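Local atomic coordinates of ParA (Salmonella enterica subsp. enterica serovar Newport str. SL317, PDB entry 3EZF), a protein that probably binds adenine nucleotides through a P-loop ATPase domain, acts in plasmid partition, and takes part in ADP-mediated transcriptional regulation, probably through a winged helix-turn-helix domain. Residues Y72-K77 and I89-D94; Q140-H145 and F387-F392; F214-W219 and P257-F262. All blocks are in the same frame, centred on the assembly; numbering follows the deposited sequence.

Contact 1 (Y72-K77 and I89-D94). Unlike the reference sequence in segment 72-77: Gln73 (reference Glu).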
loop_
_atom_site.group_PDB
_atom_site.type_symbol
_atom_site.label_atom_id
_atom_site.label_comp_id
_atom_site.label_asym_id
_atom_site.label_seq_id
_atom_site.Cartn_x
_atom_site.Cartn_y
_atom_site.Cartn_z
ATOM N N TYR A 72 42.568 -15.941 -16.479
ATOM C CA TYR A 72 41.315 -16.160 -15.767
ATOM C C TYR A 72 41.594 -16.839 -14.435
ATOM O O TYR A 72 42.272 -17.865 -14.391
ATOM C CB TYR A 72 40.349 -17.028 -16.581
ATOM C CG TYR A 72 38.926 -16.911 -16.088
ATOM C CD1 TYR A 72 37.981 -16.181 -16.801
ATOM C CD2 TYR A 72 38.543 -17.469 -14.865
ATOM C CE1 TYR A 72 36.693 -16.004 -16.309
ATOM C CE2 TYR A 72 37.259 -17.301 -14.365
ATOM C CZ TYR A 72 36.340 -16.563 -15.094
ATOM O OH TYR A 72 35.075 -16.362 -14.609
ATOM N N GLN A 73 41.034 -16.272 -13.368
ATOM C CA GLN A 73 41.211 -16.770 -12.000
ATOM C C GLN A 73 39.900 -17.119 -11.353
ATOM O O GLN A 73 39.062 -16.239 -11.145
ATOM C CB GLN A 73 41.801 -15.687 -11.126
ATOM C CG GLN A 73 42.727 -16.128 -10.043
ATOM C CD GLN A 73 43.949 -15.308 -10.150
ATOM O OE1 GLN A 73 44.612 -15.343 -11.185
ATOM N NE2 GLN A 73 44.248 -14.519 -9.121
ATOM N N PHE A 74 39.738 -18.367 -10.960
ATOM C CA PHE A 74 38.501 -18.727 -10.303
ATOM C C PHE A 74 38.642 -18.403 -8.813
ATOM O O PHE A 74 39.749 -18.351 -8.269
ATOM C CB PHE A 74 38.197 -20.216 -10.510
ATOM C CG PHE A 74 37.964 -20.592 -11.946
ATOM C CD1 PHE A 74 36.701 -20.487 -12.511
ATOM C CD2 PHE A 74 39.020 -21.021 -12.744
ATOM C CE1 PHE A 74 36.499 -20.798 -13.848
ATOM C CE2 PHE A 74 38.832 -21.333 -14.079
ATOM C CZ PHE A 74 37.572 -21.224 -14.635
ATOM N N ASN A 75 37.504 -18.172 -8.174
ATOM C CA ASN A 75 37.432 -17.851 -6.757
ATOM C C ASN A 75 37.729 -19.118 -5.937
ATOM O O ASN A 75 37.325 -20.217 -6.322
ATOM C CB ASN A 75 36.024 -17.315 -6.469
ATOM C CG ASN A 75 35.904 -16.673 -5.124
ATOM O OD1 ASN A 75 36.636 -15.748 -4.807
ATOM N ND2 ASN A 75 34.969 -17.154 -4.322
ATOM N N LYS A 76 38.447 -18.971 -4.822
ATOM C CA LYS A 76 38.775 -20.119 -3.970
ATOM C C LYS A 76 38.662 -19.793 -2.484
ATOM O O LYS A 76 39.083 -18.727 -2.040
ATOM C CB LYS A 76 40.191 -20.640 -4.261
ATOM C CG LYS A 76 40.390 -21.176 -5.665
ATOM C CD LYS A 76 40.936 -20.106 -6.583
ATOM C CE LYS A 76 42.331 -19.654 -6.128
ATOM N NZ LYS A 76 42.938 -18.572 -6.982
ATOM N N LYS A 77 38.098 -20.727 -1.724
ATOM C CA LYS A 77 37.922 -20.572 -0.281
ATOM C C LYS A 77 39.121 -21.048 0.515
ATOM O O LYS A 77 39.922 -21.864 0.065
ATOM C CB LYS A 77 36.733 -21.378 0.222
ATOM C CG LYS A 77 35.370 -20.802 -0.009
ATOM C CD LYS A 77 34.353 -21.772 0.576
ATOM C CE LYS A 77 32.932 -21.244 0.490
ATOM N NZ LYS A 77 32.724 -20.026 1.318
ATOM N N ILE A 89 28.818 -16.733 -9.509
ATOM C CA ILE A 89 27.814 -16.711 -10.558
ATOM C C ILE A 89 28.476 -16.330 -11.879
ATOM O O ILE A 89 28.054 -16.794 -12.938
ATOM C CB ILE A 89 26.686 -15.672 -10.263
ATOM C CG1 ILE A 89 25.927 -16.043 -8.981
ATOM C CG2 ILE A 89 25.726 -15.594 -11.450
ATOM C CD1 ILE A 89 25.155 -17.317 -9.084
ATOM N N GLN A 90 29.512 -15.492 -11.824
ATOM C CA GLN A 90 30.195 -15.065 -13.054
ATOM C C GLN A 90 31.116 -16.132 -13.577
ATOM O O GLN A 90 31.210 -16.331 -14.786
ATOM C CB GLN A 90 31.008 -13.779 -12.850
ATOM C CG GLN A 90 30.412 -12.536 -13.526
ATOM C CD GLN A 90 30.200 -12.694 -15.021
ATOM O OE1 GLN A 90 29.202 -12.225 -15.564
ATOM N NE2 GLN A 90 31.134 -13.338 -15.692
ATOM N N ASN A 91 31.817 -16.796 -12.665
ATOM C CA ASN A 91 32.717 -17.886 -13.034
ATOM C C ASN A 91 31.917 -18.942 -13.817
ATOM O O ASN A 91 32.323 -19.360 -14.910
ATOM C CB ASN A 91 33.327 -18.509 -11.774
ATOM C CG ASN A 91 34.222 -17.540 -11.018
ATOM O OD1 ASN A 91 34.754 -17.861 -9.948
ATOM N ND2 ASN A 91 34.392 -16.350 -11.570
ATOM N N VAL A 92 30.779 -19.350 -13.248
ATOM C CA VAL A 92 29.886 -20.319 -13.865
ATOM C C VAL A 92 29.421 -19.832 -15.243
ATOM O O VAL A 92 29.411 -20.601 -16.214
ATOM C CB VAL A 92 28.638 -20.569 -12.986
ATOM C CG1 VAL A 92 27.660 -21.527 -13.699
ATOM C CG2 VAL A 92 29.066 -21.148 -11.649
ATOM N N ILE A 93 29.016 -18.567 -15.323
ATOM C CA ILE A 93 28.571 -17.991 -16.585
ATOM C C ILE A 93 29.712 -17.977 -17.583
ATOM O O ILE A 93 29.510 -18.202 -18.773
ATOM C CB ILE A 93 28.082 -16.558 -16.395
ATOM C CG1 ILE A 93 26.795 -16.579 -15.572
ATOM C CG2 ILE A 93 27.892 -15.877 -17.752
ATOM C CD1 ILE A 93 26.335 -15.221 -15.122
ATOM N N ASP A 94 30.917 -17.710 -17.101
ATOM C CA ASP A 94 32.066 -17.689 -17.986
ATOM C C ASP A 94 32.452 -19.092 -18.469
ATOM O O ASP A 94 33.020 -19.242 -19.556
ATOM C CB ASP A 94 33.252 -16.998 -17.306
ATOM C CG ASP A 94 33.085 -15.486 -17.238
ATOM O OD1 ASP A 94 32.457 -14.896 -18.147
ATOM O OD2 ASP A 94 33.599 -14.882 -16.282
#
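Tyr72 reaches helix 89-98 with its hydroxyl, which meets Asn91 and Asp94, three residues apart on the same face of the helix. Its OH donates to Asp94 OD2 at 2.7 Å, on the anti lone pair. The carboxylate oxygen lies in the plane of the phenol at its edge, yet the carboxylate stands nearly upright to the ring, with the two planes 84° apart. A chi1 of -162° places the phenol beside the carbonyl carbon of Tyr72, pointing at the helix. Asn91 ND2 adds a weak bond to the same OH, 3.1 Å long and bent to 122°.

The other end of the Asn91 amide faces the backbone of residues 72-77, in the loop after helix 57-69. Its OD1 accepts from Asn75 N at 3.3 Å in a nearly straight bond, and also from Thr88 N, so one buried carbonyl oxygen joins that loop to the junction of strand 87-88 and helix 89-98. Phe74 meets Asn91 edge-on: CD1 lies 4.0 Å from Asn91 CB, while Tyr72 CE2 sits over one face of the Phe74 ring.

The contact belongs to the winged helix-turn-helix domain. Phe74 packs against Ile64 and Met67 of helix 57-69, Asn75 pairs with Ala86 just ahead of strand 87-88 and touches Thr43 of strand 43-44, and helix 89-98 leans on Arg137 of helix 129-138.

Contact 2 (Q140-H145 and F387-F392). With SO4 (sulfate ion), chain E.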
loop_
_atom_site.group_PDB
_atom_site.type_symbol
_atom_site.label_atom_id
_atom_site.label_comp_id
_atom_site.label_asym_id
_atom_site.label_seq_id
_atom_site.Cartn_x
_atom_site.Cartn_y
_atom_site.Cartn_z
ATOM N N GLN A 140 19.399 -21.894 -10.742
ATOM C CA GLN A 140 20.270 -23.031 -11.022
ATOM C C GLN A 140 20.440 -23.267 -12.520
ATOM O O GLN A 140 21.536 -23.113 -13.064
ATOM C CB GLN A 140 19.679 -24.297 -10.390
ATOM C CG GLN A 140 19.703 -24.323 -8.874
ATOM C CD GLN A 140 21.044 -24.780 -8.341
ATOM O OE1 GLN A 140 22.080 -24.213 -8.678
ATOM N NE2 GLN A 140 21.033 -25.813 -7.509
ATOM N N ASP A 141 19.343 -23.646 -13.175
ATOM C CA ASP A 141 19.361 -23.934 -14.599
ATOM C C ASP A 141 19.073 -22.740 -15.468
ATOM O O ASP A 141 18.577 -22.909 -16.585
ATOM C CB ASP A 141 18.344 -25.014 -14.969
ATOM C CG ASP A 141 17.685 -25.623 -13.776
ATOM O OD1 ASP A 141 18.425 -26.037 -12.852
ATOM O OD2 ASP A 141 16.433 -25.696 -13.780
ATOM N N LEU A 142 19.368 -21.542 -14.977
ATOM C CA LEU A 142 19.114 -20.355 -15.770
ATOM C C LEU A 142 20.365 -19.532 -15.906
ATOM O O LEU A 142 20.404 -18.622 -16.725
ATOM C CB LEU A 142 17.997 -19.519 -15.149
ATOM C CG LEU A 142 16.547 -19.676 -15.646
ATOM C CD1 LEU A 142 16.141 -21.126 -15.760
ATOM C CD2 LEU A 142 15.616 -18.946 -14.682
ATOM N N LEU A 143 21.384 -19.860 -15.110
ATOM C CA LEU A 143 22.668 -19.148 -15.149
ATOM C C LEU A 143 23.273 -19.151 -16.551
ATOM O O LEU A 143 23.940 -18.203 -16.956
ATOM C CB LEU A 143 23.670 -19.764 -14.168
ATOM C CG LEU A 143 23.394 -19.754 -12.658
ATOM C CD1 LEU A 143 24.577 -20.378 -11.936
ATOM C CD2 LEU A 143 23.203 -18.352 -12.153
ATOM N N ARG A 144 23.035 -20.220 -17.289
ATOM C CA ARG A 144 23.533 -20.344 -18.653
ATOM C C ARG A 144 22.970 -19.254 -19.552
ATOM O O ARG A 144 23.405 -19.099 -20.693
ATOM C CB ARG A 144 23.107 -21.689 -19.225
ATOM C CG ARG A 144 21.630 -21.957 -19.003
ATOM C CD ARG A 144 21.123 -23.029 -19.928
ATOM N NE ARG A 144 21.250 -22.602 -21.316
ATOM C CZ ARG A 144 20.796 -23.299 -22.345
ATOM N NH1 ARG A 144 20.186 -24.464 -22.120
ATOM N NH2 ARG A 144 20.953 -22.827 -23.580
ATOM N N HIS A 145 21.980 -18.522 -19.051
ATOM C CA HIS A 145 21.354 -17.458 -19.828
ATOM C C HIS A 145 22.008 -16.102 -19.606
ATOM O O HIS A 145 21.825 -15.202 -20.409
ATOM C CB HIS A 145 19.863 -17.346 -19.495
ATOM C CG HIS A 145 19.069 -18.572 -19.816
ATOM N ND1 HIS A 145 19.017 -19.118 -21.079
ATOM C CD2 HIS A 145 18.294 -19.364 -19.030
ATOM C CE1 HIS A 145 18.248 -20.195 -21.062
ATOM N NE2 HIS A 145 17.799 -20.363 -19.831
ATOM N N PHE A 387 8.956 -22.191 -9.050
ATOM C CA PHE A 387 8.030 -21.154 -9.480
ATOM C C PHE A 387 8.716 -20.278 -10.521
ATOM O O PHE A 387 8.143 -19.979 -11.571
ATOM C CB PHE A 387 7.613 -20.281 -8.311
ATOM C CG PHE A 387 6.888 -19.044 -8.733
ATOM C CD1 PHE A 387 5.590 -19.122 -9.224
ATOM C CD2 PHE A 387 7.527 -17.805 -8.709
ATOM C CE1 PHE A 387 4.934 -17.987 -9.683
ATOM C CE2 PHE A 387 6.881 -16.663 -9.166
ATOM C CZ PHE A 387 5.585 -16.752 -9.656
ATOM N N THR A 388 9.940 -19.858 -10.206
ATOM C CA THR A 388 10.732 -19.044 -11.112
ATOM C C THR A 388 10.849 -19.780 -12.449
ATOM O O THR A 388 10.448 -19.262 -13.495
ATOM C CB THR A 388 12.135 -18.809 -10.534
ATOM O OG1 THR A 388 12.015 -18.227 -9.233
ATOM C CG2 THR A 388 12.929 -17.869 -11.419
ATOM N N LYS A 389 11.391 -20.994 -12.403
ATOM C CA LYS A 389 11.549 -21.810 -13.598
ATOM C C LYS A 389 10.237 -21.807 -14.386
ATOM O O LYS A 389 10.237 -21.695 -15.614
ATOM C CB LYS A 389 11.917 -23.243 -13.204
ATOM C CG LYS A 389 12.095 -24.209 -14.380
ATOM C CD LYS A 389 13.465 -24.053 -15.037
ATOM C CE LYS A 389 13.557 -24.836 -16.335
ATOM N NZ LYS A 389 13.277 -26.286 -16.145
ATOM N N ALA A 390 9.123 -21.923 -13.662
ATOM C CA ALA A 390 7.785 -21.939 -14.256
ATOM C C ALA A 390 7.497 -20.658 -15.042
ATOM O O ALA A 390 7.051 -20.688 -16.191
ATOM C CB ALA A 390 6.751 -22.122 -13.163
ATOM N N VAL A 391 7.757 -19.525 -14.408
ATOM C CA VAL A 391 7.544 -18.236 -15.038
ATOM C C VAL A 391 8.481 -18.112 -16.236
ATOM O O VAL A 391 8.062 -17.697 -17.314
ATOM C CB VAL A 391 7.834 -17.093 -14.036
ATOM C CG1 VAL A 391 7.402 -15.773 -14.609
ATOM C CG2 VAL A 391 7.115 -17.360 -12.728
ATOM N N PHE A 392 9.747 -18.483 -16.049
ATOM C CA PHE A 392 10.718 -18.389 -17.126
ATOM C C PHE A 392 10.335 -19.198 -18.368
ATOM O O PHE A 392 10.488 -18.728 -19.497
ATOM C CB PHE A 392 12.096 -18.824 -16.637
ATOM C CG PHE A 392 13.169 -18.657 -17.675
ATOM C CD1 PHE A 392 13.371 -19.630 -18.658
ATOM C CD2 PHE A 392 13.924 -17.487 -17.721
ATOM C CE1 PHE A 392 14.301 -19.438 -19.676
ATOM C CE2 PHE A 392 14.857 -17.284 -18.735
ATOM C CZ PHE A 392 15.045 -18.267 -19.717
HETATM S S SO4 E . 14.620 -26.452 -19.653
HETATM O O1 SO4 E . 15.625 -26.610 -20.721
HETATM O O2 SO4 E . 13.383 -27.156 -20.035
HETATM O O3 SO4 E . 14.325 -25.021 -19.462
HETATM O O4 SO4 E . 15.146 -27.017 -18.394
#
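Leu142 and Phe392 form the apolar centre of the contact. Leu142 CG stands 4.1 Å from the centroid of the Phe392 ring and only 14° off the ring normal, a CH-pi contact over the face, and Leu142 CD2 lies 3.8 Å from Phe392 CD2. The trans chi1 of Phe392 (-176°) extends its ring from helix 378-400 toward the loop.

The aromatic component is an offset pair. The rings of His145 and Phe392 are within 22° of parallel with centroids 4.7 Å apart, but they are slid so far that they scarcely overlap: Phe392 CZ lies over one face of the imidazole near its rim, and Arg144 CG covers the opposite face.

In the P-loop ATPase fold of this chain, segment 140-145 links helix 129-138 to strand 149-153 of the parallel sheet, and Leu136 of that helix touches both Leu142 and Phe392.

Charged groups line the border. Asp141 OD2 and Lys389 NZ form a long salt bridge of 4.0 Å, while the lysine's aliphatic CD passes 4.0 Å from Leu142 CD1. Bends at chi2 and chi4 bring Lys389 NZ to a sulfate, probably from the crystallisation liquor, whose O4 accepts a hydrogen bond of 3.0 Å.

Contact 3 (F214-W219 and P257-F262); sequences FVASQW and PHLDPF
Ala216 is the small bump at the middle of this contact, and its CB enters a hollow walled by Leu259, Pro261 and Phe262. Leu259 CD1 lies 3.4 Å from Ala216 CB on one wall, and Pro261 CG is 3.9 Å from the same methyl on another. The third wall is the face of Phe262: Ala216 CB stands 4.1 Å from the ring centroid and 18° off its normal, a CH-pi contact displaced toward the rim.

Pro261 is the reciprocal projection. Its ring rests against both Ala216 and Trp219, with CB 3.3 Å from Trp219 CG and CG turned to the methyl of Ala216. The indole extends alongside because its CG is anti to the backbone N (chi1 -170°), and its six-membered ring then receives the edge of Phe262 in an offset edge-to-face pair. The planes stand 85° apart with centroids separated by 5.7 Å, and Phe262 CE2 approaches Trp219 CE3 to 3.8 Å. Phe262 thus presents a face to Ala216 and an edge to Trp219.

This apolar packing joins helix 212-216 and the start of helix 219-226 to helix 261-267, which follows strand 250-254 of the P-loop ATPase sheet. Helix 177-182 adds Leu182 against Val215 and Trp219, the indole NE1 bonds to Gln232 O, and the second subunit lies close by, its His258 meeting His258 of this chain.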
loop_
_atom_site.group_PDB
_atom_site.type_symbol
_atom_site.label_atom_id
_atom_site.label_comp_id
_atom_site.label_asym_id
_atom_site.label_seq_id
_atom_site.Cartn_x
_atom_site.Cartn_y
_atom_site.Cartn_z
ATOM N N PHE A 214 2.876 12.954 -6.723
ATOM C CA PHE A 214 2.530 14.326 -7.063
ATOM C C PHE A 214 2.770 14.558 -8.547
ATOM O O PHE A 214 1.951 15.165 -9.235
ATOM C CB PHE A 214 3.355 15.287 -6.205
ATOM C CG PHE A 214 2.940 15.273 -4.766
ATOM C CD1 PHE A 214 3.322 14.230 -3.927
ATOM C CD2 PHE A 214 2.038 16.213 -4.286
ATOM C CE1 PHE A 214 2.794 14.118 -2.638
ATOM C CE2 PHE A 214 1.512 16.102 -3.004
ATOM C CZ PHE A 214 1.886 15.057 -2.181
ATOM N N VAL A 215 3.895 14.051 -9.038
ATOM C CA VAL A 215 4.242 14.179 -10.441
ATOM C C VAL A 215 3.074 13.693 -11.295
ATOM O O VAL A 215 2.687 14.358 -12.264
ATOM C CB VAL A 215 5.509 13.338 -10.784
ATOM C CG1 VAL A 215 5.888 13.506 -12.250
ATOM C CG2 VAL A 215 6.659 13.747 -9.895
ATOM N N ALA A 216 2.511 12.538 -10.933
ATOM C CA ALA A 216 1.397 11.972 -11.690
ATOM C C ALA A 216 0.189 12.907 -11.695
ATOM O O ALA A 216 -0.346 13.234 -12.748
ATOM C CB ALA A 216 1.011 10.619 -11.116
ATOM N N SER A 217 -0.223 13.349 -10.515
ATOM C CA SER A 217 -1.366 14.241 -10.371
ATOM C C SER A 217 -1.341 15.435 -11.308
ATOM O O SER A 217 -2.318 16.179 -11.384
ATOM C CB SER A 217 -1.442 14.758 -8.936
ATOM O OG SER A 217 -1.457 13.682 -8.013
ATOM N N GLN A 218 -0.239 15.609 -12.028
ATOM C CA GLN A 218 -0.083 16.739 -12.919
ATOM C C GLN A 218 0.643 16.313 -14.185
ATOM O O GLN A 218 1.172 17.141 -14.930
ATOM C CB GLN A 218 0.697 17.809 -12.167
ATOM C CG GLN A 218 0.910 19.112 -12.892
ATOM C CD GLN A 218 1.550 20.144 -11.979
ATOM O OE1 GLN A 218 2.474 19.827 -11.207
ATOM N NE2 GLN A 218 1.065 21.389 -12.056
ATOM N N TRP A 219 0.635 15.010 -14.438
ATOM C CA TRP A 219 1.305 14.437 -15.595
ATOM C C TRP A 219 1.074 15.125 -16.940
ATOM O O TRP A 219 2.030 15.636 -17.532
ATOM C CB TRP A 219 0.973 12.940 -15.717
ATOM C CG TRP A 219 1.823 12.234 -16.757
ATOM C CD1 TRP A 219 1.422 11.819 -17.996
ATOM C CD2 TRP A 219 3.227 11.929 -16.670
ATOM N NE1 TRP A 219 2.480 11.277 -18.681
ATOM C CE2 TRP A 219 3.599 11.326 -17.891
ATOM C CE3 TRP A 219 4.202 12.101 -15.679
ATOM C CZ2 TRP A 219 4.908 10.905 -18.156
ATOM C CZ3 TRP A 219 5.501 11.684 -15.936
ATOM C CH2 TRP A 219 5.841 11.086 -17.166
ATOM N N PRO A 257 -2.300 0.778 -8.142
ATOM C CA PRO A 257 -3.567 0.727 -8.890
ATOM C C PRO A 257 -4.015 2.069 -9.482
ATOM O O PRO A 257 -3.601 2.464 -10.572
ATOM C CB PRO A 257 -4.564 0.229 -7.845
ATOM C CG PRO A 257 -3.703 -0.438 -6.801
ATOM C CD PRO A 257 -2.523 0.468 -6.723
ATOM N N HIS A 258 -4.906 2.728 -8.749
ATOM C CA HIS A 258 -5.468 4.030 -9.093
ATOM C C HIS A 258 -4.668 4.823 -10.122
ATOM O O HIS A 258 -5.231 5.311 -11.109
ATOM C CB HIS A 258 -5.594 4.837 -7.813
ATOM C CG HIS A 258 -4.728 4.314 -6.712
ATOM N ND1 HIS A 258 -4.990 3.124 -6.060
ATOM C CD2 HIS A 258 -3.566 4.776 -6.196
ATOM C CE1 HIS A 258 -4.030 2.879 -5.196
ATOM N NE2 HIS A 258 -3.148 3.864 -5.255
ATOM N N LEU A 259 -3.364 4.960 -9.880
ATOM C CA LEU A 259 -2.468 5.692 -10.783
ATOM C C LEU A 259 -2.917 5.480 -12.225
ATOM O O LEU A 259 -3.413 4.407 -12.583
ATOM C CB LEU A 259 -1.029 5.187 -10.623
ATOM C CG LEU A 259 0.036 6.177 -10.146
ATOM C CD1 LEU A 259 0.113 7.310 -11.146
ATOM C CD2 LEU A 259 -0.283 6.704 -8.752
ATOM N N ASP A 260 -2.775 6.497 -13.057
ATOM C CA ASP A 260 -3.175 6.321 -14.435
ATOM C C ASP A 260 -2.023 6.656 -15.348
ATOM O O ASP A 260 -1.467 5.773 -15.988
ATOM C CB ASP A 260 -4.393 7.186 -14.786
ATOM C CG ASP A 260 -5.640 6.357 -15.095
ATOM O OD1 ASP A 260 -6.540 6.894 -15.789
ATOM O OD2 ASP A 260 -5.728 5.186 -14.640
ATOM N N PRO A 261 -1.615 7.933 -15.402
ATOM C CA PRO A 261 -0.501 8.173 -16.318
ATOM C C PRO A 261 0.614 7.133 -16.216
ATOM O O PRO A 261 1.163 6.731 -17.227
ATOM C CB PRO A 261 -0.059 9.588 -15.965
ATOM C CG PRO A 261 -0.548 9.773 -14.549
ATOM C CD PRO A 261 -1.872 9.114 -14.558
ATOM N N PHE A 262 0.936 6.670 -15.014
ATOM C CA PHE A 262 1.989 5.669 -14.888
ATOM C C PHE A 262 1.486 4.310 -15.349
ATOM O O PHE A 262 2.172 3.625 -16.109
ATOM C CB PHE A 262 2.496 5.589 -13.439
ATOM C CG PHE A 262 3.211 6.841 -12.967
ATOM C CD1 PHE A 262 3.610 6.973 -11.641
ATOM C CD2 PHE A 262 3.473 7.891 -13.847
ATOM C CE1 PHE A 262 4.257 8.124 -11.203
ATOM C CE2 PHE A 262 4.121 9.047 -13.411
ATOM C CZ PHE A 262 4.507 9.159 -12.086
#

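Contact 3 is the buried one, an apolar fit of methyl, proline and rings, whereas contacts 1 and 2 are partly buried and include polar or charged pairs. Contact 1 relies on hydrogen bonds inside the winged helix-turn-helix domain; contact 2 combines ring packing with a long ion pair at its border. These two adjoin, with centres about 20 Å apart: Val92 and Ile89 of helix 89-98 pack on Leu143 of segment 140-145, linking the DNA-binding and ATPase portions. Contact 3, nested in sequence within the span closed by contact 2, lies across the chain's centre, its own centre about 45 Å from that of contact 1, and alone borders the second subunit.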